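Local coordinates for foldase protein PrsA (Streptococcus pneumoniae, PDB 5TVL) that probably assists the folding of secreted proteins outside the membrane, as a lipoprotein foldase of the PrsA family with a peptidyl-prolyl cis-trans isomerase domain, at residues I124-N128 and A151-D157; T35-F40 and E252-I258. All coordinates share one frame; numbering follows the deposited sequence.

Contact 1. Residues I124-N128 and A151-D157; sequences IIRLN and AKDNSTD
R126 and T156 form the centre of this junction: the backbone N of T156 donates to the carbonyl O of R126 at 2.8 Å in a nearly straight bond, 173° at the hydrogen. A second, weaker bond runs from R126 N to the S155 hydroxyl, OG (3.3 Å). S155 is the first residue to leave the helix, and its OG, turned anti to its own backbone N (chi1 -168°), lies beside the strand. Two residues on from R126, the N128 side chain crosses that of T156 at about a right angle. T156 OG1 donates to N128 OD1 over 2.9 Å, arriving 36° out of the amide carbonyl plane and therefore off the lone pairs.

The R126 side chain crosses D157 almost perpendicularly. D157 CB sits over one guanidinium face, 3.9 Å above the plane and toward its rim, while the charged atoms stay apart, R126 NH2 being 4.7 Å from D157 OD1. NH2 instead bonds Y204 OH of the second subunit, and D157 OD1 caps the backbone N of K159. I125 supplies the main apolar packing, laying CG1 against A151 CB at 3.9 Å.

Within the PpiC-type (parvulin) domain, the contact thus fastens the end of helix 147-154 and the turn into helix 158-161 to strand 120-127, which pairs on through I125 and L127 with strand 207-216.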
loop_
_atom_site.group_PDB
_atom_site.type_symbol
_atom_site.label_atom_id
_atom_site.label_comp_id
_atom_site.label_asym_id
_atom_site.label_seq_id
_atom_site.Cartn_x
_atom_site.Cartn_y
_atom_site.Cartn_z
ATOM N N ILE A 124 -14.368 6.719 -19.793
ATOM C CA ILE A 124 -13.089 7.404 -19.563
ATOM C C ILE A 124 -12.274 7.487 -20.851
ATOM O O ILE A 124 -12.440 6.663 -21.750
ATOM C CB ILE A 124 -12.251 6.746 -18.433
ATOM C CG1 ILE A 124 -11.920 5.275 -18.734
ATOM C CG2 ILE A 124 -12.985 6.846 -17.101
ATOM C CD1 ILE A 124 -10.914 4.674 -17.772
ATOM N N ILE A 125 -11.410 8.499 -20.927
ATOM C CA ILE A 125 -10.473 8.679 -22.045
ATOM C C ILE A 125 -9.086 9.011 -21.475
ATOM O O ILE A 125 -8.836 10.150 -21.074
ATOM C CB ILE A 125 -10.931 9.801 -23.019
ATOM C CG1 ILE A 125 -12.378 9.570 -23.472
ATOM C CG2 ILE A 125 -10.007 9.878 -24.235
ATOM C CD1 ILE A 125 -12.935 10.649 -24.377
ATOM N N ARG A 126 -8.198 8.016 -21.435
ATOM C CA ARG A 126 -6.810 8.219 -20.993
ATOM C C ARG A 126 -5.955 8.766 -22.145
ATOM O O ARG A 126 -6.107 8.342 -23.292
ATOM C CB ARG A 126 -6.213 6.916 -20.461
ATOM C CG ARG A 126 -4.928 7.104 -19.668
ATOM C CD ARG A 126 -4.453 5.795 -19.055
ATOM N NE ARG A 126 -3.979 4.847 -20.063
ATOM C CZ ARG A 126 -3.522 3.621 -19.807
ATOM N NH1 ARG A 126 -3.463 3.156 -18.558
ATOM N NH2 ARG A 126 -3.120 2.846 -20.811
ATOM N N LEU A 127 -5.059 9.701 -21.827
ATOM C CA LEU A 127 -4.222 10.389 -22.818
ATOM C C LEU A 127 -2.786 10.552 -22.311
ATOM O O LEU A 127 -2.554 10.666 -21.104
ATOM C CB LEU A 127 -4.821 11.760 -23.133
ATOM C CG LEU A 127 -6.089 11.742 -24.005
ATOM C CD1 LEU A 127 -7.205 12.580 -23.394
ATOM C CD2 LEU A 127 -5.787 12.180 -25.432
ATOM N N ASN A 128 -1.833 10.564 -23.243
ATOM C CA ASN A 128 -0.410 10.714 -22.919
ATOM C C ASN A 128 0.008 12.178 -22.845
ATOM O O ASN A 128 0.733 12.563 -21.935
ATOM C CB ASN A 128 0.462 9.973 -23.940
ATOM C CG ASN A 128 0.276 8.468 -23.878
ATOM O OD1 ASN A 128 -0.815 7.981 -23.579
ATOM N ND2 ASN A 128 1.342 7.722 -24.149
ATOM N N ALA A 151 -13.644 8.487 -27.254
ATOM C CA ALA A 151 -12.870 7.436 -26.591
ATOM C C ALA A 151 -12.245 6.488 -27.617
ATOM O O ALA A 151 -11.037 6.261 -27.594
ATOM C CB ALA A 151 -13.744 6.660 -25.615
ATOM N N LYS A 152 -13.072 5.956 -28.520
ATOM C CA LYS A 152 -12.622 4.999 -29.550
ATOM C C LYS A 152 -11.464 5.503 -30.423
ATOM O O LYS A 152 -10.573 4.729 -30.778
ATOM C CB LYS A 152 -13.795 4.567 -30.446
ATOM C CG LYS A 152 -14.703 3.517 -29.821
ATOM C CD LYS A 152 -15.990 3.351 -30.614
ATOM C CE LYS A 152 -16.926 2.346 -29.960
ATOM N NZ LYS A 152 -18.218 2.228 -30.693
ATOM N N ASP A 153 -11.478 6.792 -30.758
ATOM C CA ASP A 153 -10.430 7.394 -31.589
ATOM C C ASP A 153 -9.164 7.745 -30.796
ATOM O O ASP A 153 -8.053 7.462 -31.251
ATOM C CB ASP A 153 -10.955 8.655 -32.292
ATOM C CG ASP A 153 -12.140 8.374 -33.215
ATOM O OD1 ASP A 153 -12.218 7.270 -33.797
ATOM O OD2 ASP A 153 -12.998 9.269 -33.361
ATOM N N ASN A 154 -9.339 8.342 -29.616
ATOM C CA ASN A 154 -8.244 9.005 -28.886
ATOM C C ASN A 154 -7.708 8.291 -27.634
ATOM O O ASN A 154 -6.577 8.560 -27.223
ATOM C CB ASN A 154 -8.684 10.419 -28.490
ATOM C CG ASN A 154 -9.263 11.201 -29.659
ATOM O OD1 ASN A 154 -8.771 11.108 -30.785
ATOM N ND2 ASN A 154 -10.313 11.974 -29.400
ATOM N N SER A 155 -8.496 7.400 -27.029
ATOM C CA SER A 155 -8.141 6.813 -25.724
ATOM C C SER A 155 -6.962 5.833 -25.799
ATOM O O SER A 155 -6.994 4.872 -26.571
ATOM C CB SER A 155 -9.352 6.113 -25.096
ATOM O OG SER A 155 -9.111 5.777 -23.741
ATOM N N THR A 156 -5.934 6.091 -24.985
ATOM C CA THR A 156 -4.767 5.210 -24.851
ATOM C C THR A 156 -5.101 3.905 -24.123
ATOM O O THR A 156 -4.481 2.872 -24.394
ATOM C CB THR A 156 -3.618 5.902 -24.080
ATOM O OG1 THR A 156 -3.374 7.202 -24.629
ATOM C CG2 THR A 156 -2.328 5.071 -24.143
ATOM N N ASP A 157 -6.051 3.958 -23.190
ATOM C CA ASP A 157 -6.483 2.764 -22.459
ATOM C C ASP A 157 -7.187 1.823 -23.440
ATOM O O ASP A 157 -8.362 2.011 -23.765
ATOM C CB ASP A 157 -7.396 3.141 -21.276
ATOM C CG ASP A 157 -7.594 1.995 -20.275
ATOM O OD1 ASP A 157 -7.306 0.821 -20.594
ATOM O OD2 ASP A 157 -8.046 2.279 -19.144
#

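Contact 2. Residues T35-F40 and E252-I258; sequences TIQKVF and ELQAANI
V39 faces helix 242-255 from helix 25-44, and its two methyl groups divide the contact between them. From CB, which points at the partner segment, CG1 extends anti to the backbone N (chi1 172°) and meets the polar and aliphatic parts of one residue: it lies 3.6 Å from the carbonyl O of E252 and 3.8 Å from E252 CG. CG2 takes the other direction and packs on A256 CB at 3.6 Å, with L253 CD2 farther off at 4.2 Å. The V39 and L253 side chains cross at about a right angle, and it is the CD2 branch of the leucine that comes nearest the valine.

That same L253 methyl, CD2, also touches T35 CG2, whereas CD1 turns to I36 CG1. T35 and I258 reach for each other tip to tip, CG2 to CD1 at 3.6 Å, where the chain beyond the helix end runs against helix 25-44.

At the other end of the contact, E252 lies against F40. E252 CB comes within 3.7 Å of F40 CZ, and CG stands over one ring face, toward the rim, in a CH-pi contact, 4.2 Å from the centroid and 21° off the normal. The chain bends at chi2 (63°), the carboxylate plane stands nearly perpendicular to the ring, and OE1 is bonded to Y44 OH, one turn farther along helix 25-44.

I249, a turn earlier on helix 242-255, continues the packing against I36 and F40. F40 also reaches V92 and A95 of helix 79-102, while strand 3-7 of the third subunit packs M7 on V39 and I5 on I258.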
loop_
_atom_site.group_PDB
_atom_site.type_symbol
_atom_site.label_atom_id
_atom_site.label_comp_id
_atom_site.label_asym_id
_atom_site.label_seq_id
_atom_site.Cartn_x
_atom_site.Cartn_y
_atom_site.Cartn_z
ATOM N N THR A 35 10.452 -22.546 11.584
ATOM C CA THR A 35 9.569 -22.566 12.757
ATOM C C THR A 35 8.142 -22.138 12.415
ATOM O O THR A 35 7.179 -22.796 12.813
ATOM C CB THR A 35 10.117 -21.672 13.884
ATOM O OG1 THR A 35 11.453 -22.081 14.196
ATOM C CG2 THR A 35 9.261 -21.784 15.137
ATOM N N ILE A 36 8.022 -21.037 11.679
ATOM C CA ILE A 36 6.730 -20.548 11.194
ATOM C C ILE A 36 6.047 -21.622 10.337
ATOM O O ILE A 36 4.859 -21.891 10.526
ATOM C CB ILE A 36 6.878 -19.210 10.416
ATOM C CG1 ILE A 36 7.251 -18.080 11.386
ATOM C CG2 ILE A 36 5.595 -18.850 9.669
ATOM C CD1 ILE A 36 7.814 -16.845 10.718
ATOM N N GLN A 37 6.797 -22.247 9.425
ATOM C CA GLN A 37 6.250 -23.310 8.572
ATOM C C GLN A 37 5.629 -24.449 9.370
ATOM O O GLN A 37 4.514 -24.869 9.067
ATOM C CB GLN A 37 7.315 -23.885 7.633
ATOM C CG GLN A 37 6.889 -25.183 6.951
ATOM C CD GLN A 37 7.697 -25.514 5.722
ATOM O OE1 GLN A 37 7.146 -25.971 4.721
ATOM N NE2 GLN A 37 9.007 -25.297 5.788
ATOM N N LYS A 38 6.363 -24.955 10.364
ATOM C CA LYS A 38 5.905 -26.102 11.172
ATOM C C LYS A 38 4.641 -25.817 11.992
ATOM O O LYS A 38 3.749 -26.666 12.075
ATOM C CB LYS A 38 7.015 -26.608 12.106
ATOM C CG LYS A 38 8.012 -27.540 11.438
ATOM C CD LYS A 38 8.859 -28.262 12.472
ATOM C CE LYS A 38 9.857 -29.205 11.819
ATOM N NZ LYS A 38 9.213 -30.419 11.246
ATOM N N VAL A 39 4.576 -24.631 12.592
ATOM C CA VAL A 39 3.425 -24.238 13.407
ATOM C C VAL A 39 2.182 -24.021 12.534
ATOM O O VAL A 39 1.098 -24.501 12.873
ATOM C CB VAL A 39 3.733 -22.981 14.262
ATOM C CG1 VAL A 39 2.482 -22.461 14.961
ATOM C CG2 VAL A 39 4.813 -23.293 15.290
ATOM N N PHE A 40 2.345 -23.301 11.424
ATOM C CA PHE A 40 1.224 -23.002 10.523
ATOM C C PHE A 40 0.744 -24.218 9.730
ATOM O O PHE A 40 -0.417 -24.257 9.314
ATOM C CB PHE A 40 1.539 -21.816 9.594
ATOM C CG PHE A 40 1.268 -20.475 10.226
ATOM C CD1 PHE A 40 2.169 -19.920 11.133
ATOM C CD2 PHE A 40 0.095 -19.779 9.941
ATOM C CE1 PHE A 40 1.913 -18.691 11.726
ATOM C CE2 PHE A 40 -0.166 -18.552 10.535
ATOM C CZ PHE A 40 0.741 -18.007 11.427
ATOM N N GLU A 252 0.332 -16.996 16.936
ATOM C CA GLU A 252 0.375 -18.421 16.598
ATOM C C GLU A 252 1.651 -19.108 17.114
ATOM O O GLU A 252 1.591 -20.245 17.591
ATOM C CB GLU A 252 0.217 -18.629 15.081
ATOM C CG GLU A 252 -0.368 -19.979 14.702
ATOM C CD GLU A 252 -1.784 -20.164 15.219
ATOM O OE1 GLU A 252 -2.714 -19.544 14.663
ATOM O OE2 GLU A 252 -1.963 -20.922 16.197
ATOM N N LEU A 253 2.787 -18.415 17.029
ATOM C CA LEU A 253 4.051 -18.917 17.587
ATOM C C LEU A 253 4.011 -19.001 19.119
ATOM O O LEU A 253 4.523 -19.959 19.696
ATOM C CB LEU A 253 5.233 -18.057 17.122
ATOM C CG LEU A 253 5.560 -18.124 15.624
ATOM C CD1 LEU A 253 6.385 -16.923 15.191
ATOM C CD2 LEU A 253 6.286 -19.408 15.264
ATOM N N GLN A 254 3.405 -18.003 19.765
ATOM C CA GLN A 254 3.164 -18.032 21.224
ATOM C C GLN A 254 2.279 -19.204 21.661
ATOM O O GLN A 254 2.482 -19.761 22.743
ATOM C CB GLN A 254 2.528 -16.719 21.711
ATOM C CG GLN A 254 3.501 -15.557 21.866
ATOM C CD GLN A 254 2.800 -14.209 21.965
ATOM O OE1 GLN A 254 1.655 -14.117 22.415
ATOM N NE2 GLN A 254 3.488 -13.154 21.545
ATOM N N ALA A 255 1.298 -19.553 20.827
ATOM C CA ALA A 255 0.395 -20.685 21.084
ATOM C C ALA A 255 1.096 -22.044 20.983
ATOM O O ALA A 255 0.708 -22.994 21.666
ATOM C CB ALA A 255 -0.792 -20.639 20.131
ATOM N N ALA A 256 2.117 -22.131 20.130
ATOM C CA ALA A 256 2.928 -23.348 19.994
ATOM C C ALA A 256 3.838 -23.630 21.199
ATOM O O ALA A 256 4.325 -24.754 21.339
ATOM C CB ALA A 256 3.762 -23.282 18.721
ATOM N N ASN A 257 4.075 -22.619 22.044
ATOM C CA ASN A 257 4.966 -22.723 23.207
ATOM C C ASN A 257 6.352 -23.192 22.764
ATOM O O ASN A 257 6.768 -24.326 23.024
ATOM C CB ASN A 257 4.374 -23.628 24.300
ATOM C CG ASN A 257 5.170 -23.573 25.600
ATOM O OD1 ASN A 257 5.465 -22.492 26.112
ATOM N ND2 ASN A 257 5.527 -24.738 26.136
ATOM N N ILE A 258 7.045 -22.294 22.072
ATOM C CA ILE A 258 8.329 -22.588 21.448
ATOM C C ILE A 258 9.460 -22.319 22.441
ATOM O O ILE A 258 9.540 -21.228 23.007
ATOM C CB ILE A 258 8.528 -21.744 20.166
ATOM C CG1 ILE A 258 7.427 -22.065 19.148
ATOM C CG2 ILE A 258 9.899 -22.007 19.550
ATOM C CD1 ILE A 258 7.263 -21.015 18.076
#

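The two contacts lie on opposite sides of the chain's centre, with their own centres 52 Å apart and their nearest atoms about 36 Å apart. They share no helix, strand or sheet. Contact 1 belongs to the PpiC-type isomerase domain, built on the four-stranded sheet that contains strand 120-127; contact 2 lies in the helical part and pairs helix 25-44 with helix 242-255. In sequence, contact 1 falls within the 211 residues that separate the segments of contact 2. The isomerase domain is therefore an insertion between N- and C-terminal segments that come together in one helical body, an arrangement consistent with a PrsA-type foldase. Different neighbouring subunits meet the two sites.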